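Local coordinates for predicted DNA-binding transcriptional regulator (Aliivibrio fischeri ES114, PDB 7DWN), which probably binds cis-regulatory DNA and regulates transcription as a tetrameric LysR-family factor, at residues E9-L14 / A47-R52; S5-D10 / R39-T44; K18-A23 / A33-I38; S85-L90 / V94-A99. One frame throughout, in Å; residues are numbered along the deposited sequence.

Contact 1: residues E9-L14 / A47-R52; sequences EDFLVL and AELVDR
The ring of F11 receives L49 in two ways: CD1 of L49 stands over one face, displaced toward the rim, while the carbonyl O of L49 lies at the ring edge and in its plane. Closest of all is the L49 CB, 3.6 Å from F11 CE1, and the two side chains run at an oblique angle to each other. V50 CG2 lies 3.9 Å from the same F11 CE1, obliquely placed, the two side chains passing head to tail. One turn of backbone further on, L14 meets V50 end to end, with L14 CD2 3.8 Å from V50 CG2. Both helix residues hold CG anti to the backbone N (chi1 -179° in F11, 178° in L14), which sends the two side chains out together on one flank of helix 5-17. This helix opens the winged helix-turn-helix domain of LysR regulators, and 47-52 leads from helix 31-45 into the wing through a short, weakly bonded strand about 50-51, paired through D51 with E58. Large apolar residues suit the place, since F11, L14, L49 and V50 are all buried. Helix 61-83 adds F66 against L49 and R67 against F11. E42 accepts a hydrogen bond from the backbone N of L49, fixing the turn that carries it, and I84 of the second subunit packs on the L49 side chain.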
# COMPACT_ATOMS: atom_id res chain seq x y z
N GLU A 9 -22.71 8.47 -12.20
CA GLU A 9 -22.69 7.59 -13.37
C GLU A 9 -23.15 8.31 -14.63
O GLU A 9 -22.58 8.10 -15.72
CB GLU A 9 -23.54 6.35 -13.11
CG GLU A 9 -22.77 5.21 -12.45
CD GLU A 9 -21.61 4.70 -13.31
OE1 GLU A 9 -21.68 4.85 -14.55
OE2 GLU A 9 -20.64 4.16 -12.74
N ASP A 10 -24.17 9.16 -14.52
CA ASP A 10 -24.59 10.01 -15.63
C ASP A 10 -23.40 10.77 -16.21
O ASP A 10 -23.16 10.76 -17.43
CB ASP A 10 -25.66 11.01 -15.18
CG ASP A 10 -26.95 10.33 -14.74
OD1 ASP A 10 -27.23 9.22 -15.21
OD2 ASP A 10 -27.67 10.92 -13.90
N PHE A 11 -22.63 11.42 -15.34
CA PHE A 11 -21.52 12.25 -15.79
C PHE A 11 -20.40 11.41 -16.39
O PHE A 11 -19.78 11.83 -17.37
CB PHE A 11 -20.99 13.10 -14.63
CG PHE A 11 -19.87 14.00 -15.02
CD1 PHE A 11 -20.11 15.14 -15.78
CD2 PHE A 11 -18.57 13.72 -14.64
CE1 PHE A 11 -19.08 15.98 -16.15
CE2 PHE A 11 -17.53 14.56 -15.00
CZ PHE A 11 -17.79 15.69 -15.76
N LEU A 12 -20.13 10.23 -15.83
CA LEU A 12 -19.10 9.38 -16.41
C LEU A 12 -19.47 8.94 -17.83
O LEU A 12 -18.65 9.00 -18.75
CB LEU A 12 -18.85 8.16 -15.52
CG LEU A 12 -18.20 8.43 -14.16
CD1 LEU A 12 -18.21 7.18 -13.29
CD2 LEU A 12 -16.78 8.95 -14.33
N VAL A 13 -20.72 8.51 -18.02
CA VAL A 13 -21.16 8.11 -19.35
C VAL A 13 -21.11 9.29 -20.32
O VAL A 13 -20.64 9.15 -21.46
CB VAL A 13 -22.57 7.49 -19.29
CG1 VAL A 13 -23.11 7.26 -20.68
CG2 VAL A 13 -22.54 6.18 -18.50
N LEU A 14 -21.57 10.46 -19.87
CA LEU A 14 -21.51 11.65 -20.71
C LEU A 14 -20.07 11.99 -21.09
O LEU A 14 -19.80 12.41 -22.22
CB LEU A 14 -22.16 12.83 -20.00
CG LEU A 14 -22.14 14.17 -20.74
CD1 LEU A 14 -22.99 14.10 -22.00
CD2 LEU A 14 -22.60 15.30 -19.83
N ALA A 47 -20.20 24.18 -10.02
CA ALA A 47 -19.43 24.54 -11.20
C ALA A 47 -20.03 23.88 -12.43
O ALA A 47 -20.57 22.78 -12.35
CB ALA A 47 -17.96 24.13 -11.06
N GLU A 48 -19.92 24.57 -13.56
CA GLU A 48 -20.26 23.99 -14.85
C GLU A 48 -19.24 22.92 -15.19
O GLU A 48 -18.06 23.22 -15.40
CB GLU A 48 -20.30 25.07 -15.93
CG GLU A 48 -21.10 26.31 -15.54
CD GLU A 48 -21.03 27.39 -16.60
OE1 GLU A 48 -21.71 27.27 -17.64
OE2 GLU A 48 -20.28 28.37 -16.39
N LEU A 49 -19.68 21.67 -15.23
CA LEU A 49 -18.79 20.55 -15.53
C LEU A 49 -18.67 20.28 -17.02
O LEU A 49 -17.79 19.50 -17.42
CB LEU A 49 -19.28 19.28 -14.82
CG LEU A 49 -19.45 19.37 -13.30
CD1 LEU A 49 -20.03 18.08 -12.75
CD2 LEU A 49 -18.12 19.69 -12.64
N VAL A 50 -19.51 20.90 -17.84
CA VAL A 50 -19.63 20.53 -19.25
C VAL A 50 -20.01 21.77 -20.05
O VAL A 50 -20.84 22.58 -19.62
CB VAL A 50 -20.68 19.41 -19.42
CG1 VAL A 50 -21.41 19.54 -20.75
CG2 VAL A 50 -20.02 18.04 -19.31
N ASP A 51 -19.38 21.93 -21.22
CA ASP A 51 -19.77 22.96 -22.17
C ASP A 51 -20.83 22.38 -23.10
O ASP A 51 -20.54 21.49 -23.91
CB ASP A 51 -18.56 23.45 -22.96
CG ASP A 51 -18.88 24.65 -23.84
OD1 ASP A 51 -20.03 25.14 -23.80
OD2 ASP A 51 -17.98 25.10 -24.59
N ARG A 52 -22.06 22.88 -22.97
CA ARG A 52 -23.20 22.36 -23.72
C ARG A 52 -23.36 22.98 -25.10
O ARG A 52 -24.14 22.47 -25.91
CB ARG A 52 -24.49 22.56 -22.93
CG ARG A 52 -24.56 21.81 -21.62
CD ARG A 52 -25.78 22.24 -20.83
NE ARG A 52 -25.96 21.43 -19.62
CZ ARG A 52 -25.29 21.62 -18.49
NH1 ARG A 52 -24.39 22.59 -18.40
NH2 ARG A 52 -25.52 20.84 -17.44

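Contact 2: residues S5-D10 / R39-T44; sequences SKWLED and RLLEDT
W7 lays its indole against helix 31-45, joining the first helix of the winged helix-turn-helix domain to the helix that in this family is the recognition helix. The axes of segments 5-10 and 39-44 pass 9.9 Å apart, with 112° between their N-to-C directions, and W7 supplies most of the contact. L40 crosses the indole obliquely and sets its CB over the six-membered ring, 4.0 Å from the centroid and 23° off the normal, a CH-pi contact. The backbone N of L41 stands over the same face, toward the rim. Nearer the root of the tryptophan, L41 packs beside it, with W7 CB 4.0 Å from L41 CB. A chi1 of 177° turns the L41 CG away from its own backbone N, and from there the CD2 branch reaches the main chain of helix 5-17, L41 CD2 lying 3.7 Å from W7 O. A broad flat ring suits this place because it can span L40, L41 and T44, a full turn of the facing helix. L8 packs on F66 and V74 of helix 61-83, while S5 bonds to V3 of the second subunit. T44 lies nearly at right angles to the indole, its OG1 3.5 Å from W7 CZ3. T44 OG1 donates to L40 O at 2.7 Å, and T44 N reaches the same oxygen from the opposite face of its carbonyl plane.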
# COMPACT_ATOMS: atom_id res chain seq x y z
N SER A 5 -25.49 9.38 -6.40
CA SER A 5 -24.51 8.59 -7.14
C SER A 5 -24.92 8.36 -8.59
O SER A 5 -24.06 8.27 -9.49
CB SER A 5 -24.28 7.25 -6.44
OG SER A 5 -25.48 6.49 -6.39
N LYS A 6 -26.23 8.27 -8.85
CA LYS A 6 -26.70 8.14 -10.22
C LYS A 6 -26.24 9.31 -11.07
O LYS A 6 -25.97 9.14 -12.26
CB LYS A 6 -28.22 8.00 -10.26
CG LYS A 6 -28.99 9.27 -9.95
CD LYS A 6 -30.49 9.03 -10.09
CE LYS A 6 -31.27 10.33 -9.94
NZ LYS A 6 -32.74 10.09 -9.99
N TRP A 7 -26.10 10.50 -10.47
CA TRP A 7 -25.53 11.63 -11.19
C TRP A 7 -24.07 11.39 -11.54
O TRP A 7 -23.61 11.78 -12.62
CB TRP A 7 -25.67 12.91 -10.37
CG TRP A 7 -27.07 13.31 -10.06
CD1 TRP A 7 -28.21 12.82 -10.63
CD2 TRP A 7 -27.49 14.27 -9.09
NE1 TRP A 7 -29.32 13.43 -10.08
CE2 TRP A 7 -28.90 14.32 -9.13
CE3 TRP A 7 -26.82 15.10 -8.18
CZ2 TRP A 7 -29.64 15.17 -8.31
CZ3 TRP A 7 -27.55 15.94 -7.37
CH2 TRP A 7 -28.95 15.97 -7.43
N LEU A 8 -23.33 10.74 -10.64
CA LEU A 8 -21.94 10.40 -10.93
C LEU A 8 -21.85 9.49 -12.15
O LEU A 8 -21.03 9.71 -13.05
CB LEU A 8 -21.30 9.74 -9.71
CG LEU A 8 -21.45 10.48 -8.38
CD1 LEU A 8 -20.96 9.64 -7.22
CD2 LEU A 8 -20.71 11.81 -8.43
N GLU A 9 -22.71 8.47 -12.20
CA GLU A 9 -22.69 7.59 -13.37
C GLU A 9 -23.15 8.31 -14.63
O GLU A 9 -22.58 8.10 -15.72
CB GLU A 9 -23.54 6.35 -13.11
CG GLU A 9 -22.77 5.21 -12.45
CD GLU A 9 -21.61 4.70 -13.31
OE1 GLU A 9 -21.68 4.85 -14.55
OE2 GLU A 9 -20.64 4.16 -12.74
N ASP A 10 -24.17 9.16 -14.52
CA ASP A 10 -24.59 10.01 -15.63
C ASP A 10 -23.40 10.77 -16.21
O ASP A 10 -23.16 10.76 -17.43
CB ASP A 10 -25.66 11.01 -15.18
CG ASP A 10 -26.95 10.33 -14.74
OD1 ASP A 10 -27.23 9.22 -15.21
OD2 ASP A 10 -27.67 10.92 -13.90
N ARG A 39 -27.42 18.97 -14.87
CA ARG A 39 -27.50 20.33 -14.36
C ARG A 39 -27.59 20.35 -12.84
O ARG A 39 -26.99 21.21 -12.18
CB ARG A 39 -28.70 21.05 -14.98
CG ARG A 39 -28.80 22.53 -14.64
CD ARG A 39 -27.61 23.30 -15.18
NE ARG A 39 -27.73 24.73 -14.91
CZ ARG A 39 -28.12 25.62 -15.81
NH1 ARG A 39 -28.43 25.24 -17.04
NH2 ARG A 39 -28.20 26.91 -15.48
N LEU A 40 -28.35 19.41 -12.26
CA LEU A 40 -28.44 19.32 -10.81
C LEU A 40 -27.09 18.94 -10.20
O LEU A 40 -26.71 19.46 -9.15
CB LEU A 40 -29.51 18.30 -10.42
CG LEU A 40 -30.97 18.69 -10.68
CD1 LEU A 40 -31.90 17.54 -10.35
CD2 LEU A 40 -31.34 19.92 -9.87
N LEU A 41 -26.37 18.02 -10.84
CA LEU A 41 -25.02 17.69 -10.38
C LEU A 41 -24.12 18.92 -10.40
O LEU A 41 -23.36 19.16 -9.46
CB LEU A 41 -24.42 16.58 -11.24
CG LEU A 41 -22.98 16.20 -10.90
CD1 LEU A 41 -22.88 15.69 -9.47
CD2 LEU A 41 -22.44 15.18 -11.88
N GLU A 42 -24.20 19.72 -11.47
CA GLU A 42 -23.38 20.92 -11.56
C GLU A 42 -23.77 21.94 -10.49
O GLU A 42 -22.90 22.62 -9.92
CB GLU A 42 -23.51 21.54 -12.95
CG GLU A 42 -22.85 20.73 -14.05
CD GLU A 42 -23.11 21.30 -15.42
OE1 GLU A 42 -24.24 21.78 -15.66
OE2 GLU A 42 -22.19 21.29 -16.26
N ASP A 43 -25.07 22.06 -10.20
CA ASP A 43 -25.52 22.96 -9.14
C ASP A 43 -25.03 22.49 -7.77
O ASP A 43 -24.73 23.32 -6.91
CB ASP A 43 -27.04 23.07 -9.15
CG ASP A 43 -27.56 23.89 -10.31
OD1 ASP A 43 -26.73 24.45 -11.06
OD2 ASP A 43 -28.80 23.99 -10.46
N THR A 44 -24.96 21.18 -7.56
CA THR A 44 -24.52 20.66 -6.27
C THR A 44 -23.01 20.81 -6.09
O THR A 44 -22.55 21.19 -5.01
CB THR A 44 -24.94 19.20 -6.10
OG1 THR A 44 -26.30 19.05 -6.50
CG2 THR A 44 -24.79 18.77 -4.65

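Contact 3: residues K18-A23 / A33-I38; sequences KNFSQA and AFSRRI
F20 and F34 fit together as two plates at about a right angle, the CD2 corner of F20 lying in the plane of the F34 ring at its edge, 3.9 Å from F34 CD2. The F20 ring in turn presents its own edge to the backbone of S35, with F20 CE2 3.9 Å from S35 CA; a small serine lets the ring come this near the helix. I38, a turn further along, borders the same corner through its CB. The F34 ring is swung out from its helix by a chi1 of -176°, and the small A23 methyl lets it come close, A23 CB being 3.5 Å from F34 CZ; the A23 carbonyl carbon lies over one face. These are the two helices, 20-26 and 31-45, of the helix-turn-helix. N19 caps the first: its OD1 accepts from Q22 N (3.1 Å) on a lone pair, in the carbonyl plane, and also from S21 OG. D10 of helix 5-17 also packs on F34. With phenylalanines, an alanine methyl and the backbone and short side chain of S35 meeting, the contact is held by van der Waals packing and the burial of apolar groups, and how the helices sit together depends on shape rather than on directional bonds.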
# COMPACT_ATOMS: atom_id res chain seq x y z
N LYS A 18 -19.62 11.93 -24.91
CA LYS A 18 -19.57 13.35 -25.27
C LYS A 18 -20.81 13.80 -26.04
O LYS A 18 -20.74 14.70 -26.88
CB LYS A 18 -18.30 13.69 -26.06
CG LYS A 18 -17.02 13.47 -25.27
CD LYS A 18 -15.79 13.86 -26.07
CE LYS A 18 -14.52 13.69 -25.24
NZ LYS A 18 -13.29 14.06 -25.99
N ASN A 19 -21.96 13.18 -25.76
CA ASN A 19 -23.22 13.59 -26.37
C ASN A 19 -24.34 13.35 -25.37
O ASN A 19 -24.43 12.26 -24.79
CB ASN A 19 -23.49 12.83 -27.67
CG ASN A 19 -24.72 13.35 -28.40
OD1 ASN A 19 -25.85 12.95 -28.11
ND2 ASN A 19 -24.51 14.24 -29.37
N PHE A 20 -25.19 14.36 -25.18
CA PHE A 20 -26.23 14.28 -24.16
C PHE A 20 -27.27 13.20 -24.49
O PHE A 20 -27.65 12.42 -23.62
CB PHE A 20 -26.91 15.64 -23.99
CG PHE A 20 -26.27 16.51 -22.95
CD1 PHE A 20 -25.10 17.20 -23.21
CD2 PHE A 20 -26.85 16.64 -21.69
CE1 PHE A 20 -24.51 17.99 -22.24
CE2 PHE A 20 -26.27 17.44 -20.72
CZ PHE A 20 -25.10 18.12 -21.00
N SER A 21 -27.73 13.16 -25.74
CA SER A 21 -28.79 12.21 -26.10
C SER A 21 -28.29 10.77 -26.05
O SER A 21 -29.00 9.88 -25.56
CB SER A 21 -29.35 12.54 -27.48
OG SER A 21 -28.49 12.07 -28.51
N GLN A 22 -27.08 10.53 -26.55
CA GLN A 22 -26.52 9.18 -26.49
C GLN A 22 -26.27 8.75 -25.05
O GLN A 22 -26.57 7.61 -24.68
CB GLN A 22 -25.22 9.13 -27.31
CG GLN A 22 -25.42 9.52 -28.77
CD GLN A 22 -24.11 9.66 -29.52
OE1 GLN A 22 -23.04 9.47 -28.95
NE2 GLN A 22 -24.20 9.98 -30.81
N ALA A 23 -25.74 9.65 -24.22
CA ALA A 23 -25.55 9.34 -22.81
C ALA A 23 -26.87 9.06 -22.11
O ALA A 23 -26.95 8.21 -21.22
CB ALA A 23 -24.81 10.48 -22.11
N ALA A 33 -34.58 14.86 -19.18
CA ALA A 33 -34.33 14.40 -17.82
C ALA A 33 -32.84 14.22 -17.55
O ALA A 33 -32.35 14.55 -16.47
CB ALA A 33 -35.09 13.10 -17.55
N PHE A 34 -32.11 13.69 -18.53
CA PHE A 34 -30.66 13.52 -18.36
C PHE A 34 -29.96 14.87 -18.29
O PHE A 34 -29.06 15.07 -17.47
CB PHE A 34 -30.09 12.69 -19.50
CG PHE A 34 -28.63 12.40 -19.36
CD1 PHE A 34 -28.19 11.32 -18.61
CD2 PHE A 34 -27.68 13.21 -19.96
CE1 PHE A 34 -26.85 11.05 -18.47
CE2 PHE A 34 -26.33 12.95 -19.83
CZ PHE A 34 -25.91 11.87 -19.08
N SER A 35 -30.35 15.81 -19.17
CA SER A 35 -29.79 17.15 -19.09
C SER A 35 -30.06 17.77 -17.72
O SER A 35 -29.17 18.41 -17.13
CB SER A 35 -30.35 18.03 -20.21
OG SER A 35 -29.74 19.31 -20.21
N ARG A 36 -31.26 17.57 -17.18
CA ARG A 36 -31.60 18.11 -15.87
C ARG A 36 -30.79 17.45 -14.77
O ARG A 36 -30.39 18.11 -13.80
CB ARG A 36 -33.10 17.95 -15.61
CG ARG A 36 -33.57 18.57 -14.31
CD ARG A 36 -33.30 20.06 -14.26
NE ARG A 36 -33.77 20.67 -13.02
CZ ARG A 36 -33.60 21.94 -12.70
NH1 ARG A 36 -32.96 22.76 -13.53
NH2 ARG A 36 -34.05 22.40 -11.54
N ARG A 37 -30.53 16.14 -14.88
CA ARG A 37 -29.71 15.47 -13.88
C ARG A 37 -28.29 16.01 -13.88
O ARG A 37 -27.71 16.27 -12.81
CB ARG A 37 -29.71 13.96 -14.13
CG ARG A 37 -30.96 13.24 -13.63
CD ARG A 37 -31.28 12.02 -14.49
NE ARG A 37 -30.29 10.96 -14.37
CZ ARG A 37 -30.54 9.75 -13.89
NH1 ARG A 37 -31.77 9.43 -13.48
NH2 ARG A 37 -29.58 8.84 -13.82
N ILE A 38 -27.71 16.21 -15.07
CA ILE A 38 -26.36 16.78 -15.15
C ILE A 38 -26.36 18.20 -14.59
O ILE A 38 -25.42 18.61 -13.89
CB ILE A 38 -25.84 16.74 -16.60
CG1 ILE A 38 -25.70 15.29 -17.07
CG2 ILE A 38 -24.51 17.46 -16.70
CD1 ILE A 38 -24.64 14.51 -16.33

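Contact 4: residues S85-L90 / V94-A99; sequences SDLSQL and VVQVAA
This is a largely apolar helix-on-strand contact at the junction where the short helix 85-90, after the long linker helix 61-83, leads through a brief loop into strand 94-99, the first of the regulatory domain. The domain has the periplasmic-binding-protein type of fold known for LysR effector domains. L87 carries most of the contact. Its CG lies anti to the carbonyl carbon (chi1 -58°), which brings the forked end round to the strand, and the CD2 branch does most of the touching: L87 CD2 is 3.8 Å from V94 CG1 and 3.6 Å from Q96 CG. L87 and Q96 cross at about a right angle, the CD2 methyl of L87 resting against the aliphatic part of Q96. Next to the turn, L90 approaches V94 through its base, with L90 CB 4.2 Å from V94 CB, while its branched end leads off elsewhere. A beta-branched valine suits the first strand position, since it keeps to extended backbone angles and offers two methyls to L87. Leucine suits position 87 because, with two carbons beyond CB, it reaches the strand from an axis 8.7 Å away. The N-to-C directions of the two segments differ by 140°, so the chain turns back obliquely. D86 bonds to S197 and S198 of the third subunit, and S62 of the second subunit also packs on L87. Strand 94-99 lies between the parallel strands 123-128 and 145-149, with I123 on L90, S125 on V94, and A280 and V284 of helix 279-290 against V95.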
# COMPACT_ATOMS: atom_id res chain seq x y z
N SER A 85 -21.79 -7.70 0.96
CA SER A 85 -22.70 -8.57 0.21
C SER A 85 -23.04 -9.82 1.01
O SER A 85 -24.21 -10.08 1.33
CB SER A 85 -22.07 -8.93 -1.14
OG SER A 85 -22.86 -9.87 -1.86
N ASP A 86 -22.02 -10.62 1.33
CA ASP A 86 -22.23 -11.85 2.10
C ASP A 86 -22.85 -11.56 3.46
O ASP A 86 -23.75 -12.28 3.91
CB ASP A 86 -20.91 -12.60 2.26
CG ASP A 86 -20.39 -13.14 0.95
OD1 ASP A 86 -21.18 -13.76 0.20
OD2 ASP A 86 -19.18 -12.96 0.66
N LEU A 87 -22.39 -10.50 4.13
CA LEU A 87 -22.94 -10.16 5.44
C LEU A 87 -24.41 -9.77 5.34
O LEU A 87 -25.22 -10.15 6.19
CB LEU A 87 -22.13 -9.03 6.07
CG LEU A 87 -20.64 -9.31 6.26
CD1 LEU A 87 -19.97 -8.15 6.98
CD2 LEU A 87 -20.46 -10.60 7.02
N SER A 88 -24.77 -9.01 4.30
CA SER A 88 -26.15 -8.57 4.15
C SER A 88 -27.08 -9.74 3.82
O SER A 88 -28.21 -9.79 4.30
CB SER A 88 -26.25 -7.50 3.07
OG SER A 88 -25.84 -8.00 1.82
N GLN A 89 -26.61 -10.68 2.99
CA GLN A 89 -27.48 -11.78 2.59
C GLN A 89 -27.91 -12.63 3.78
O GLN A 89 -29.02 -13.17 3.78
CB GLN A 89 -26.78 -12.66 1.55
CG GLN A 89 -26.62 -11.99 0.20
CD GLN A 89 -25.81 -12.82 -0.76
OE1 GLN A 89 -25.13 -13.77 -0.37
NE2 GLN A 89 -25.87 -12.48 -2.05
N LEU A 90 -27.07 -12.74 4.81
CA LEU A 90 -27.36 -13.62 5.93
C LEU A 90 -28.03 -12.91 7.10
O LEU A 90 -28.65 -13.58 7.94
CB LEU A 90 -26.07 -14.30 6.41
CG LEU A 90 -25.62 -15.53 5.62
CD1 LEU A 90 -26.78 -16.50 5.48
CD2 LEU A 90 -25.06 -15.18 4.25
N VAL A 94 -25.09 -12.39 11.50
CA VAL A 94 -23.99 -13.11 10.87
C VAL A 94 -22.75 -13.02 11.75
O VAL A 94 -22.45 -11.96 12.33
CB VAL A 94 -23.72 -12.58 9.45
CG1 VAL A 94 -23.34 -11.10 9.49
CG2 VAL A 94 -22.65 -13.41 8.76
N VAL A 95 -22.03 -14.13 11.88
CA VAL A 95 -20.79 -14.19 12.63
C VAL A 95 -19.70 -14.67 11.68
O VAL A 95 -19.79 -15.78 11.14
CB VAL A 95 -20.90 -15.11 13.85
CG1 VAL A 95 -19.63 -15.06 14.69
CG2 VAL A 95 -22.11 -14.72 14.70
N GLN A 96 -18.70 -13.82 11.45
CA GLN A 96 -17.60 -14.13 10.55
C GLN A 96 -16.54 -14.91 11.32
O GLN A 96 -15.93 -14.38 12.25
CB GLN A 96 -17.01 -12.85 9.96
CG GLN A 96 -18.02 -12.01 9.20
CD GLN A 96 -17.43 -10.70 8.70
OE1 GLN A 96 -16.62 -10.68 7.78
NE2 GLN A 96 -17.84 -9.60 9.33
N VAL A 97 -16.34 -16.16 10.94
CA VAL A 97 -15.40 -17.05 11.62
C VAL A 97 -14.34 -17.48 10.61
O VAL A 97 -14.65 -18.16 9.63
CB VAL A 97 -16.10 -18.27 12.23
CG1 VAL A 97 -15.06 -19.24 12.78
CG2 VAL A 97 -17.06 -17.84 13.31
N ALA A 98 -13.10 -17.07 10.85
CA ALA A 98 -11.97 -17.65 10.15
C ALA A 98 -11.51 -18.88 10.92
O ALA A 98 -11.42 -18.86 12.15
CB ALA A 98 -10.83 -16.64 10.02
N ALA A 99 -11.23 -19.96 10.19
CA ALA A 99 -10.94 -21.22 10.86
C ALA A 99 -9.99 -22.05 10.01
O ALA A 99 -9.99 -21.98 8.78
CB ALA A 99 -12.22 -22.02 11.13

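How the contacts relate
From the N terminus, helix 5-17 is used twice: contact 2 returns to it from helix 31-45, and contact 1 from 47-52 just beyond. Contact 3, between helices 20-26 and 31-45, is nested inside both of these loops, so the three tie one DNA-binding domain together. Contacts 1 and 2 share E9 and D10, and E42 of contact 2 also reaches the backbone N of L49 in contact 1. A salt bridge between D10 and R37 joins both to contact 3. Contact 4 comes later in series, closing a short turn after the linker helix 61-83. It ties the end of the linker to the first strand of the regulatory domain, its centre 34 to 40 Å from those of the other three.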